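Local atomic coordinates of polycyclic ketone monooxygenase (PDB entry 5MQ6), a protein that carries out FAD- and NADPH-dependent Baeyer-Villiger oxidation of ketones, notably polycyclic ones, inserting one oxygen atom beside the carbonyl to give esters or lactones. Residues A[478-481]-A[482-485]. Sequence-based numbering, arbitrary orientation.
With FAD (flavin-adenine dinucleotide), chain B.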
loop_
_atom_site.group_PDB
_atom_site.type_symbol
_atom_site.label_atom_id
_atom_site.label_comp_id
_atom_site.label_asym_id
_atom_site.label_seq_id
_atom_site.Cartn_x
_atom_site.Cartn_y
_atom_site.Cartn_z
ATOM N N TYR A 478 3.939 6.321 -5.901
ATOM C CA TYR A 478 4.997 5.744 -5.038
ATOM C C TYR A 478 5.640 4.608 -5.750
ATOM O O TYR A 478 5.024 3.969 -6.578
ATOM C CB TYR A 478 4.399 5.144 -3.742
ATOM C CG TYR A 478 3.531 6.115 -3.027
ATOM C CD1 TYR A 478 2.244 6.392 -3.505
ATOM C CD2 TYR A 478 4.002 6.836 -1.885
ATOM C CE1 TYR A 478 1.421 7.343 -2.863
ATOM C CE2 TYR A 478 3.162 7.785 -1.221
ATOM C CZ TYR A 478 1.869 8.046 -1.720
ATOM O OH TYR A 478 0.998 8.956 -1.108
ATOM N N VAL A 479 6.863 4.264 -5.360
ATOM C CA VAL A 479 7.480 3.016 -5.874
ATOM C C VAL A 479 6.486 1.837 -5.696
ATOM O O VAL A 479 5.861 1.677 -4.625
ATOM C CB VAL A 479 8.834 2.682 -5.203
ATOM C CG1 VAL A 479 9.398 1.319 -5.678
ATOM C CG2 VAL A 479 9.844 3.782 -5.489
ATOM N N THR A 480 6.321 1.064 -6.778
ATOM C CA THR A 480 5.398 -0.033 -6.738
ATOM C C THR A 480 5.567 -0.996 -5.496
ATOM O O THR A 480 6.696 -1.251 -5.045
ATOM C CB THR A 480 5.412 -0.831 -8.061
ATOM O OG1 THR A 480 4.506 -1.907 -7.939
ATOM C CG2 THR A 480 6.772 -1.427 -8.396
ATOM N N PRO A 481 4.431 -1.513 -4.959
ATOM C CA PRO A 481 4.513 -2.526 -3.910
ATOM C C PRO A 481 5.300 -3.765 -4.330
ATOM O O PRO A 481 5.881 -4.459 -3.458
ATOM C CB PRO A 481 3.035 -2.866 -3.668
ATOM C CG PRO A 481 2.338 -1.525 -3.870
ATOM C CD PRO A 481 3.012 -1.042 -5.124
ATOM N N SER A 482 5.315 -4.018 -5.652
ATOM C CA SER A 482 5.972 -5.199 -6.273
ATOM C C SER A 482 7.479 -5.087 -6.412
ATOM O O SER A 482 8.126 -5.987 -6.893
ATOM C CB SER A 482 5.368 -5.493 -7.666
ATOM O OG SER A 482 4.083 -6.079 -7.495
ATOM N N ILE A 483 8.027 -3.956 -6.045
ATOM C CA ILE A 483 9.411 -3.660 -6.374
ATOM C C ILE A 483 10.390 -4.817 -5.993
ATOM O O ILE A 483 10.251 -5.510 -4.921
ATOM C CB ILE A 483 9.773 -2.230 -5.816
ATOM C CG1 ILE A 483 11.088 -1.709 -6.423
ATOM C CG2 ILE A 483 9.743 -2.162 -4.289
ATOM C CD1 ILE A 483 10.972 -1.364 -7.906
ATOM N N GLY A 484 11.359 -5.053 -6.872
ATOM C CA GLY A 484 12.430 -6.061 -6.580
ATOM C C GLY A 484 11.939 -7.512 -6.508
ATOM O O GLY A 484 12.499 -8.375 -5.716
ATOM N N GLY A 485 10.924 -7.775 -7.370
ATOM C CA GLY A 485 10.206 -9.069 -7.423
ATOM C C GLY A 485 9.547 -9.450 -6.090
ATOM O O GLY A 485 9.443 -10.641 -5.787
HETATM P PA FAD B . 2.967 2.281 6.338
HETATM O O1A FAD B . 3.516 2.580 4.983
HETATM O O2A FAD B . 1.691 2.941 6.829
HETATM O O5B FAD B . 4.111 2.605 7.416
HETATM C C5B FAD B . 5.403 2.136 7.219
HETATM C C4B FAD B . 6.374 3.181 7.728
HETATM O O4B FAD B . 7.679 2.572 7.713
HETATM C C3B FAD B . 6.476 4.460 6.901
HETATM O O3B FAD B . 6.493 5.578 7.751
HETATM C C2B FAD B . 7.795 4.324 6.193
HETATM O O2B FAD B . 8.391 5.568 5.911
HETATM C C1B FAD B . 8.585 3.510 7.195
HETATM N N9A FAD B . 9.727 2.851 6.611
HETATM C C8A FAD B . 9.728 2.042 5.514
HETATM N N7A FAD B . 10.983 1.670 5.279
HETATM C C5A FAD B . 11.812 2.226 6.178
HETATM C C6A FAD B . 13.260 2.160 6.442
HETATM N N6A FAD B . 14.141 1.498 5.721
HETATM N N1A FAD B . 13.631 2.818 7.509
HETATM C C2A FAD B . 12.787 3.545 8.279
HETATM N N3A FAD B . 11.488 3.679 8.132
HETATM C C4A FAD B . 10.969 3.027 7.045
HETATM N N1 FAD B . -5.070 0.916 2.217
HETATM C C2 FAD B . -6.321 0.455 2.550
HETATM O O2 FAD B . -6.499 -0.725 2.820
HETATM N N3 FAD B . -7.369 1.291 2.584
HETATM C C4 FAD B . -7.203 2.590 2.287
HETATM O O4 FAD B . -8.195 3.303 2.343
HETATM C C4X FAD B . -5.907 3.185 1.917
HETATM N N5 FAD B . -5.700 4.502 1.584
HETATM C C5X FAD B . -4.443 4.898 1.263
HETATM C C6 FAD B . -4.184 6.304 0.887
HETATM C C7 FAD B . -2.785 6.633 0.551
HETATM C C7M FAD B . -2.402 8.042 0.158
HETATM C C8 FAD B . -1.690 5.619 0.558
HETATM C C8M FAD B . -0.238 5.949 0.219
HETATM C C9 FAD B . -1.974 4.313 0.904
HETATM C C9A FAD B . -3.298 3.921 1.252
HETATM N N10 FAD B . -3.528 2.572 1.570
HETATM C C10 FAD B . -4.826 2.196 1.930
HETATM C "C1'" FAD B . -2.440 1.571 1.651
HETATM C "C2'" FAD B . -1.734 1.816 3.049
HETATM O "O2'" FAD B . -0.322 1.954 2.839
HETATM C "C3'" FAD B . -2.039 0.727 4.135
HETATM O "O3'" FAD B . -3.449 0.679 4.367
HETATM C "C4'" FAD B . -1.460 0.954 5.552
HETATM O "O4'" FAD B . -1.537 2.361 6.055
HETATM C "C5'" FAD B . -0.012 0.427 5.617
HETATM O "O5'" FAD B . 0.329 0.285 7.032
HETATM P P FAD B . 1.861 -0.189 7.261
HETATM O O1P FAD B . 2.167 0.194 8.756
HETATM O O2P FAD B . 1.950 -1.622 6.718
HETATM O O3P FAD B . 2.763 0.693 6.204
HETATM O O HOH W 1 8.253 -5.766 -3.180
#
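Thr-480 and Ile-483 close a type I beta turn in the loop between strand 471-474 and helix 488-492, and an ST turn is nested within it. The case illustrates how one residue can tie a turn by both its backbone and its side chain. Ile-483 N donates to Thr-480 O at 3.2 Å. The amide approaches from above the carbonyl plane, 63° out of it. Within this turn, Ser-482 N reaches Thr-480 OG1 at 3.2 Å. The hydroxyl OG1 stands anti to the backbone N (chi1 179°) and beside the carbonyl carbon, which brings it to the Ser-482 amide two residues on. The same OG1 is hydrogen-bonded to the backbone O of Tyr-600, an NADPH-binding residue, so the turn is tied to a distant part of the chain. Replacing Thr-480 by valine would probably leave Ser-482 N and Tyr-600 O without this shared partner and let the turn shift against the Tyr-600 region.

Ile-483 repays following outward. Ile-483 CB rests 3.3 Å from Thr-480 O, and both CB and CG2 touch that oxygen and Val-479 CG1 alike. Ile-483 CG1 continues over the same methyl and makes the nearest of these approaches to it, 3.5 Å from Val-479 CG1, the two side chains crossing at about a right angle. At the tip, Ile-483 CD1 lies 3.8 Å from Val-479 CG1. Arg-44 of strand 42-44 touches both residues.

Two residues before the turn, the buried Tyr-478 belongs to both cofactor pockets. Tyr-478 OH lies 3.5 Å from FAD C8M and is hydrogen-bonded to Asn-125 OD1, while the bound NADPH also touches the residue. Back at the turn, Pro-481 fills the second position, and a single water donates to Pro-481 O and Ile-483 O, 2.7 Å from each.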